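Local coordinates for protein FTT_1639c (Francisella tularensis subsp. tularensis, PDB 7KZW) that is of unknown function but is a predicted membrane protein, of which this chain is the beta-rich part, probably following a transmembrane helix, at residues Pro45-Val50 against Ser80-Leu85; Ala22-Gly27 against Gly120-Leu125. The protein carries 3 engineered substitutions. All blocks are in the same frame, centred on the assembly; numbering follows the deposited sequence. Where two conformers were deposited one is given.

Contact 1. Residues Pro45-Val50 against Ser80-Leu85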
ATOM      1  N   PRO A  45     -17.168  -5.050  -4.956  1.00 18.49           N
ATOM      2  CA  PRO A  45     -15.927  -4.388  -4.491  1.00 16.32           C
ATOM      3  C   PRO A  45     -15.528  -3.233  -5.393  1.00 18.05           C
ATOM      4  O   PRO A  45     -15.589  -3.325  -6.610  1.00 18.66           O
ATOM      5  CB  PRO A  45     -14.890  -5.523  -4.499  1.00 15.16           C
ATOM      6  CG  PRO A  45     -15.768  -6.835  -4.417  1.00 18.80           C
ATOM      7  CD  PRO A  45     -16.972  -6.480  -5.254  1.00 18.84           C
ATOM      8  N   THR A  46     -15.081  -2.140  -4.781  1.00 15.44           N
ATOM      9  CA  THR A  46     -14.710  -0.955  -5.529  1.00 17.80           C
ATOM     10  C   THR A  46     -13.345  -1.185  -6.178  1.00 14.79           C
ATOM     11  O   THR A  46     -12.395  -1.614  -5.501  1.00 15.58           O
ATOM     12  CB  THR A  46     -14.569   0.196  -4.543  1.00 17.33           C
ATOM     13  OG1 THR A  46     -15.839   0.407  -3.892  1.00 18.93           O
ATOM     14  CG2 THR A  46     -14.165   1.468  -5.304  1.00 21.96           C
ATOM     15  N   GLU A  47     -13.225  -0.889  -7.473  1.00 13.55           N
ATOM     16  CA  GLU A  47     -11.945  -0.928  -8.162  1.00 14.32           C
ATOM     17  C   GLU A  47     -11.134   0.311  -7.795  1.00 15.74           C
ATOM     18  O   GLU A  47     -11.617   1.449  -7.956  1.00 17.12           O
ATOM     19  CB  GLU A  47     -12.149  -0.859  -9.690  1.00 21.15           C
ATOM     20  CG  GLU A  47     -11.973  -2.155 -10.379  1.00 25.09           C
ATOM     21  CD  GLU A  47     -12.174  -2.099 -11.892  1.00 20.51           C
ATOM     22  OE1 GLU A  47     -11.868  -1.105 -12.509  1.00 23.45           O
ATOM     23  OE2 GLU A  47     -12.778  -3.087 -12.401  1.00 29.26           O
ATOM     24  N   PHE A  48      -9.878   0.128  -7.407  1.00 11.39           N
ATOM     25  CA  PHE A  48      -8.908   1.210  -7.289  1.00 11.91           C
ATOM     26  C   PHE A  48      -7.959   1.145  -8.480  1.00 12.97           C
ATOM     27  O   PHE A  48      -7.397   0.065  -8.768  1.00 14.23           O
ATOM     28  CB  PHE A  48      -8.094   1.087  -5.996  1.00 11.43           C
ATOM     29  CG  PHE A  48      -8.895   1.463  -4.768  1.00 11.00           C
ATOM     30  CD1 PHE A  48      -9.908   0.674  -4.286  1.00 12.33           C
ATOM     31  CD2 PHE A  48      -8.545   2.622  -4.054  1.00 12.17           C
ATOM     32  CE1 PHE A  48     -10.602   1.025  -3.135  1.00 13.31           C
ATOM     33  CE2 PHE A  48      -9.265   2.991  -2.876  1.00 13.23           C
ATOM     34  CZ  PHE A  48     -10.304   2.179  -2.440  1.00 13.77           C
ATOM     35  N   LEU A  49      -7.882   2.217  -9.262  1.00 10.65           N
ATOM     36  CA  LEU A  49      -7.032   2.291 -10.440  1.00 10.40           C
ATOM     37  C   LEU A  49      -5.818   3.065  -9.961  1.00 12.32           C
ATOM     38  O   LEU A  49      -5.920   4.232  -9.555  1.00 14.82           O
ATOM     39  CB  LEU A  49      -7.777   2.972 -11.572  1.00 10.48           C
ATOM     40  CG  LEU A  49      -9.085   2.254 -11.890  1.00 10.98           C
ATOM     41  CD1 LEU A  49      -9.803   3.100 -12.973  1.00 14.85           C
ATOM     42  CD2 LEU A  49      -8.867   0.808 -12.438  1.00 12.05           C
ATOM     43  N   VAL A  50      -4.667   2.394  -9.898  1.00 11.20           N
ATOM     44  CA  VAL A  50      -3.527   2.878  -9.140  1.00 10.78           C
ATOM     45  C   VAL A  50      -2.358   3.119 -10.066  1.00 10.87           C
ATOM     46  O   VAL A  50      -2.029   2.291 -10.901  1.00 12.16           O
ATOM     47  CB  VAL A  50      -3.128   1.892  -8.030  1.00 10.68           C
ATOM     48  CG1 VAL A  50      -2.004   2.561  -7.169  1.00 12.45           C
ATOM     49  CG2 VAL A  50      -4.330   1.497  -7.193  1.00 11.38           C
ATOM     50  N   SER A  80       1.247   0.896 -13.428  1.00 11.72           N
ATOM     51  CA  SER A  80      -0.148   1.078 -13.083  0.68 10.20           C
ATOM     52  C   SER A  80      -0.808  -0.288 -12.930  1.00 11.11           C
ATOM     53  O   SER A  80      -0.402  -1.286 -13.541  1.00 12.11           O
ATOM     54  CB  SER A  80      -0.928   1.888 -14.146  0.68 12.46           C
ATOM     55  OG  SER A  80      -1.067   1.173 -15.370  0.68 12.50           O
ATOM     56  N   PHE A  81      -1.823  -0.324 -12.091  1.00 10.47           N
ATOM     57  CA  PHE A  81      -2.488  -1.602 -11.832  1.00 11.34           C
ATOM     58  C   PHE A  81      -3.878  -1.364 -11.246  1.00  9.93           C
ATOM     59  O   PHE A  81      -4.195  -0.261 -10.781  1.00 10.16           O
ATOM     60  CB  PHE A  81      -1.660  -2.524 -10.892  1.00 10.77           C
ATOM     61  CG  PHE A  81      -1.264  -1.878  -9.561  1.00  9.72           C
ATOM     62  CD1 PHE A  81      -0.132  -1.062  -9.479  1.00 10.21           C
ATOM     63  CD2 PHE A  81      -2.021  -2.066  -8.410  1.00  9.63           C
ATOM     64  CE1 PHE A  81       0.229  -0.486  -8.283  1.00 12.80           C
ATOM     65  CE2 PHE A  81      -1.657  -1.472  -7.217  1.00 10.89           C
ATOM     66  CZ  PHE A  81      -0.553  -0.700  -7.139  1.00 12.16           C
ATOM     67  N   THR A  82      -4.652  -2.435 -11.194  1.00 10.02           N
ATOM     68  CA  THR A  82      -5.973  -2.431 -10.540  1.00 10.01           C
ATOM     69  C   THR A  82      -5.887  -3.166  -9.221  1.00 10.20           C
ATOM     70  O   THR A  82      -5.311  -4.253  -9.163  1.00 10.43           O
ATOM     71  CB  THR A  82      -6.962  -3.147 -11.415  1.00 10.42           C
ATOM     72  OG1 THR A  82      -6.899  -2.624 -12.734  1.00 11.13           O
ATOM     73  CG2 THR A  82      -8.428  -2.978 -10.829  1.00 10.84           C
ATOM     74  N   ALA A  83      -6.418  -2.580  -8.171  1.00 11.26           N
ATOM     75  CA  ALA A  83      -6.358  -3.152  -6.817  1.00 10.36           C
ATOM     76  C   ALA A  83      -7.700  -3.050  -6.120  1.00 10.98           C
ATOM     77  O   ALA A  83      -8.540  -2.204  -6.468  1.00 11.50           O
ATOM     78  CB  ALA A  83      -5.351  -2.365  -5.971  1.00 11.24           C
ATOM     79  N   TYR A  84      -7.933  -3.956  -5.187  1.00 10.86           N
ATOM     80  CA  TYR A  84      -9.164  -4.024  -4.427  1.00 10.84           C
ATOM     81  C   TYR A  84      -8.830  -4.044  -2.957  1.00 10.97           C
ATOM     82  O   TYR A  84      -7.787  -4.532  -2.553  1.00 10.89           O
ATOM     83  CB  TYR A  84      -9.912  -5.313  -4.779  1.00 11.25           C
ATOM     84  CG  TYR A  84     -10.346  -5.319  -6.229  1.00 11.17           C
ATOM     85  CD1 TYR A  84      -9.514  -5.796  -7.223  1.00 11.99           C
ATOM     86  CD2 TYR A  84     -11.579  -4.797  -6.579  1.00 12.64           C
ATOM     87  CE1 TYR A  84      -9.914  -5.772  -8.570  1.00 12.30           C
ATOM     88  CE2 TYR A  84     -11.966  -4.725  -7.921  1.00 13.04           C
ATOM     89  CZ  TYR A  84     -11.137  -5.262  -8.873  1.00 11.75           C
ATOM     90  OH  TYR A  84     -11.514  -5.239 -10.220  1.00 14.87           O
ATOM     91  N   LEU A  85      -9.748  -3.540  -2.137  1.00 10.83           N
ATOM     92  CA  LEU A  85      -9.538  -3.552  -0.699  1.00 11.63           C
ATOM     93  C   LEU A  85      -9.757  -4.951  -0.132  1.00 11.71           C
ATOM     94  O   LEU A  85     -10.739  -5.627  -0.470  1.00 12.20           O
ATOM     95  CB  LEU A  85     -10.548  -2.617  -0.044  1.00 11.56           C
ATOM     96  CG  LEU A  85     -10.303  -1.128  -0.277  1.00 11.17           C
ATOM     97  CD1 LEU A  85     -11.488  -0.350   0.267  1.00 14.47           C
ATOM     98  CD2 LEU A  85      -8.995  -0.686   0.448  1.00 12.18           C
TER
HETATM   99  O   HOH W   1     -12.298  -2.842  -3.148  1.00 15.51           O
HETATM  100  O   HOH W   2     -14.195  -5.338 -10.681  1.00 28.40           O
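Phe48-Val50 and Ser80-Ala83 run antiparallel as neighbouring strands, their local axes 4.8 Å apart at closest and their directions 161° apart. Phe48 and Val50 face Ala83 and Phe81 in hydrogen-bonded pairs, with Leu49 opposite Thr82 in the non-hydrogen-bonded pair between them. Each hydrogen-bonded pair carries two bonds: Phe48 N meets Ala83 O at 2.8 Å and Val50 N meets Phe81 O at 2.8 Å, while Ala83 N and Phe81 N return the bonds to Phe48 O and Val50 O.

One face of the strand pair is apolar. The Phe81 CG sits between its own backbone N and carbonyl carbon (chi1 54°), which turns the ring under Val50. A CH-pi contact results, Val50 CB standing 3.9 Å from the centroid of the Phe81 ring, over its face but offset toward the rim, while the CG1 methyl reaches CZ. Phe48 CE1 comes within 3.6 Å of Leu85 CG. Leu91 of strand 90-97 touches Phe48, Ala83 and Leu85, and the Phe81 ring stacks on Tyr64.

On the N-terminal side of Phe48 a water spans the two backbones: it donates to Thr46 O at 2.7 Å and accepts from Leu85 N at 2.8 Å. The extended Glu47 side chain runs beside Tyr84 and points the same way, its CG against the OH and CZ end of the ring and its carboxylate plane turned 89° from it. A second water lies 2.7 Å from Tyr84 OH and donates to Glu47 OE2.

The chemistry is therefore divided: hydrocarbon and aromatic groups join the buried side of this edge strand to the interior, whereas around Glu47 and Tyr84 aliphatic contacts mix with water-mediated polar ones.

Contact 2. Residues Ala22-Gly27 against Gly120-Leu125. Engineered in segment 22-27: Met25 (natural residue Ile).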
ATOM      1  N   ALA A  22      10.422  -5.087   7.242  1.00 12.73           N
ATOM      2  CA  ALA A  22       9.578  -4.043   7.804  1.00 11.63           C
ATOM      3  C   ALA A  22       8.469  -3.768   6.809  1.00 12.01           C
ATOM      4  O   ALA A  22       8.569  -4.127   5.618  1.00 12.77           O
ATOM      5  CB  ALA A  22      10.349  -2.771   8.187  1.00 13.48           C
ATOM      6  N   TYR A  23       7.404  -3.122   7.289  1.00 12.16           N
ATOM      7  CA  TYR A  23       6.302  -2.859   6.387  1.00 12.48           C
ATOM      8  C   TYR A  23       5.524  -1.630   6.795  1.00 11.55           C
ATOM      9  O   TYR A  23       5.562  -1.154   7.948  1.00 12.52           O
ATOM     10  CB  TYR A  23       5.364  -4.067   6.270  1.00 14.09           C
ATOM     11  CG  TYR A  23       4.547  -4.250   7.508  1.00 16.03           C
ATOM     12  CD1 TYR A  23       3.289  -3.647   7.624  1.00 18.09           C
ATOM     13  CD2 TYR A  23       5.035  -4.970   8.597  1.00 16.54           C
ATOM     14  CE1 TYR A  23       2.538  -3.805   8.781  1.00 21.46           C
ATOM     15  CE2 TYR A  23       4.277  -5.098   9.802  1.00 18.50           C
ATOM     16  CZ  TYR A  23       3.038  -4.503   9.854  1.00 19.47           C
ATOM     17  OH  TYR A  23       2.245  -4.635  11.002  1.00 24.48           O
ATOM     18  N   ASN A  24       4.810  -1.085   5.809  1.00 10.94           N
ATOM     19  CA  ASN A  24       3.738  -0.101   6.018  1.00 11.57           C
ATOM     20  C   ASN A  24       2.503  -0.669   5.330  1.00 11.73           C
ATOM     21  O   ASN A  24       2.573  -1.099   4.155  1.00 13.37           O
ATOM     22  CB  ASN A  24       4.033   1.253   5.347  1.00 12.50           C
ATOM     23  CG  ASN A  24       4.963   2.195   6.138  1.00 11.93           C
ATOM     24  OD1 ASN A  24       5.088   3.361   5.762  1.00 16.92           O
ATOM     25  ND2 ASN A  24       5.523   1.748   7.296  1.00 14.21           N
HETATM   26  N   MSE A  25       1.359  -0.665   6.014  1.00 11.76           N
HETATM   27  CA  MSE A  25       0.094  -1.084   5.422  1.00 11.65           C
HETATM   28  C   MSE A  25      -0.768   0.156   5.222  1.00 12.16           C
HETATM   29  O   MSE A  25      -1.012   0.877   6.190  1.00 13.40           O
HETATM   30  CB  MSE A  25      -0.616  -2.042   6.385  1.00 12.83           C
HETATM   31  CG  MSE A  25      -1.889  -2.630   5.850  1.00 15.24           C
HETATM   32 SE   MSE A  25      -1.592  -3.891   4.437  0.42 16.07          SE
HETATM   33  CE  MSE A  25      -0.995  -5.402   5.467  1.00 20.20           C
ATOM     34  N   PHE A  26      -1.215   0.373   3.987  1.00 10.95           N
ATOM     35  CA  PHE A  26      -2.066   1.504   3.649  1.00 11.83           C
ATOM     36  C   PHE A  26      -3.481   1.033   3.404  1.00 11.66           C
ATOM     37  O   PHE A  26      -3.688  -0.043   2.796  1.00 12.60           O
ATOM     38  CB  PHE A  26      -1.543   2.207   2.404  1.00 12.51           C
ATOM     39  CG  PHE A  26      -0.138   2.710   2.566  1.00 11.90           C
ATOM     40  CD1 PHE A  26       0.098   3.853   3.288  1.00 13.42           C
ATOM     41  CD2 PHE A  26       0.947   2.011   2.058  1.00 12.39           C
ATOM     42  CE1 PHE A  26       1.392   4.340   3.469  1.00 15.07           C
ATOM     43  CE2 PHE A  26       2.241   2.480   2.218  1.00 14.81           C
ATOM     44  CZ  PHE A  26       2.468   3.630   2.930  1.00 14.55           C
ATOM     45  N   GLY A  27      -4.458   1.817   3.843  1.00 13.23           N
ATOM     46  CA  GLY A  27      -5.854   1.469   3.663  1.00 14.35           C
ATOM     47  C   GLY A  27      -6.717   2.330   4.572  1.00 15.30           C
ATOM     48  O   GLY A  27      -6.274   3.372   5.043  1.00 18.10           O
ATOM     49  N   GLY A 120       6.269   9.044  -0.078  1.00 12.61           N
ATOM     50  CA  GLY A 120       6.924   8.608   1.131  1.00 13.32           C
ATOM     51  C   GLY A 120       8.164   7.774   0.854  1.00 12.85           C
ATOM     52  O   GLY A 120       8.634   7.669  -0.283  1.00 11.83           O
ATOM     53  N   ASN A 121       8.739   7.283   1.943  1.00 12.18           N
ATOM     54  CA  ASN A 121       9.915   6.439   1.938  1.00 11.62           C
ATOM     55  C   ASN A 121       9.699   5.341   2.968  1.00 14.28           C
ATOM     56  O   ASN A 121       9.063   5.565   4.005  1.00 15.14           O
ATOM     57  CB  ASN A 121      11.154   7.280   2.393  1.00 11.98           C
ATOM     58  CG  ASN A 121      12.355   6.456   2.678  1.00 13.13           C
ATOM     59  OD1 ASN A 121      12.518   5.926   3.798  1.00 15.99           O
ATOM     60  ND2 ASN A 121      13.216   6.268   1.670  1.00 13.51           N
ATOM     61  N   LEU A 122      10.229   4.153   2.687  1.00 11.42           N
ATOM     62  CA  LEU A 122      10.348   3.114   3.714  1.00 10.95           C
ATOM     63  C   LEU A 122      11.767   2.582   3.662  1.00 11.65           C
ATOM     64  O   LEU A 122      12.319   2.363   2.570  1.00 11.16           O
ATOM     65  CB  LEU A 122       9.398   1.969   3.382  1.00 13.58           C
ATOM     66  CG  LEU A 122       9.317   0.848   4.398  1.00 20.08           C
ATOM     67  CD1 LEU A 122       8.918   1.308   5.741  1.00 20.38           C
ATOM     68  CD2 LEU A 122       8.322  -0.253   3.870  1.00 23.80           C
ATOM     69  N   SER A 123      12.332   2.363   4.854  1.00 11.78           N
ATOM     70  CA  SER A 123      13.602   1.658   4.935  1.00 12.14           C
ATOM     71  C   SER A 123      13.615   0.812   6.184  1.00 12.42           C
ATOM     72  O   SER A 123      12.971   1.141   7.184  1.00 12.67           O
ATOM     73  CB  SER A 123      14.835   2.583   4.982  1.00 13.55           C
ATOM     74  OG  SER A 123      14.831   3.299   6.211  1.00 14.00           O
ATOM     75  N   TYR A 124      14.336  -0.314   6.131  1.00 13.55           N
ATOM     76  CA  TYR A 124      14.423  -1.134   7.325  1.00 13.54           C
ATOM     77  C   TYR A 124      15.060  -0.329   8.460  1.00 13.82           C
ATOM     78  O   TYR A 124      14.624  -0.417   9.621  1.00 14.10           O
ATOM     79  CB  TYR A 124      15.203  -2.437   7.054  1.00 14.97           C
ATOM     80  CG  TYR A 124      15.340  -3.216   8.321  1.00 15.46           C
ATOM     81  CD1 TYR A 124      14.310  -4.054   8.782  1.00 14.89           C
ATOM     82  CD2 TYR A 124      16.484  -3.079   9.086  1.00 16.54           C
ATOM     83  CE1 TYR A 124      14.413  -4.717   9.985  1.00 16.37           C
ATOM     84  CE2 TYR A 124      16.585  -3.743  10.333  1.00 17.40           C
ATOM     85  CZ  TYR A 124      15.540  -4.553  10.750  1.00 17.39           C
ATOM     86  OH  TYR A 124      15.671  -5.222  11.969  1.00 22.24           O
ATOM     87  N   LEU A 125      16.099   0.446   8.150  1.00 14.02           N
ATOM     88  CA  LEU A 125      16.809   1.211   9.202  1.00 14.99           C
ATOM     89  C   LEU A 125      15.846   2.121   9.953  1.00 16.30           C
ATOM     90  O   LEU A 125      15.782   2.120  11.190  1.00 19.24           O
ATOM     91  CB  LEU A 125      17.952   2.005   8.571  1.00 14.84           C
ATOM     92  CG  LEU A 125      18.759   2.928   9.506  1.00 17.42           C
ATOM     93  CD1 LEU A 125      19.360   2.158  10.643  1.00 23.58           C
ATOM     94  CD2 LEU A 125      19.809   3.628   8.658  1.00 23.34           C
TER
HETATM   95  O   HOH W   3       6.455   4.477   3.714  1.00 18.86           O
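Leu122 reaches across to Ala22-Asn24 within a mixed beta sheet, where strand 6-16 lies between the two strands in the sheet order. Ala22, Asn24 and Leu122 point toward the opposing segment, consistent with the sheet curling over itself, as in sandwich-like or barrel-like folds. The segments share no hydrogen bond. Their local strand axes are 7.6 Å apart at closest, with N-to-C directions 148° apart, so side chains fill the gap.

Leu122 has the most surface buried. With CG anti to the backbone N (chi1 -176°), it sends its two methyls to different targets: CD2 lies 4.1 Å from Tyr23 CA, against the backbone of the other strand, while CD1 is 3.8 Å from Asn24 ND2. The Leu122 and Asn24 side chains run antiparallel to each other. Leu94 and Ile103 also touch Leu122, placing it in the apolar interior.

Ala22 makes the second patch, its CB touching the Tyr124 ring at CD1 (4.2 Å). Tyr124 opens the short helix 124-127, for which Ser123 is the N-cap residue, its OG accepting from Val126 N. This contact thus lies where strand gives way to helix.

The buried amide of Asn24 is held at both ends. ND2 donates to Tyr23 O at 3.0 Å from above the carbonyl plane, with a weak further bond to Glu127. On the other end, a single water gives one hydrogen bond to Asn24 OD1 at 2.7 Å and another to Asn121 O at 2.8 Å.

Contacts 1 and 2 belong to the same mixed sheet but lie on opposite sides of the centre of the chain, with about 20 Å between their centres; their nearest atoms are about 5 Å apart and do not touch. Along the sequence contact 1 is nested inside contact 2: strand 21-27 is followed by 48-58 and 79-83 before the chain returns through 114-123. Contact 1 joins an outermost strand to its sheet neighbour, whereas contact 2 joins strands separated by 6-16 in the sheet order. Strand 90-97 touches residues of both. One contact is thus lateral pairing at the sheet's edge, the other packs side chains between strands that are not neighbours.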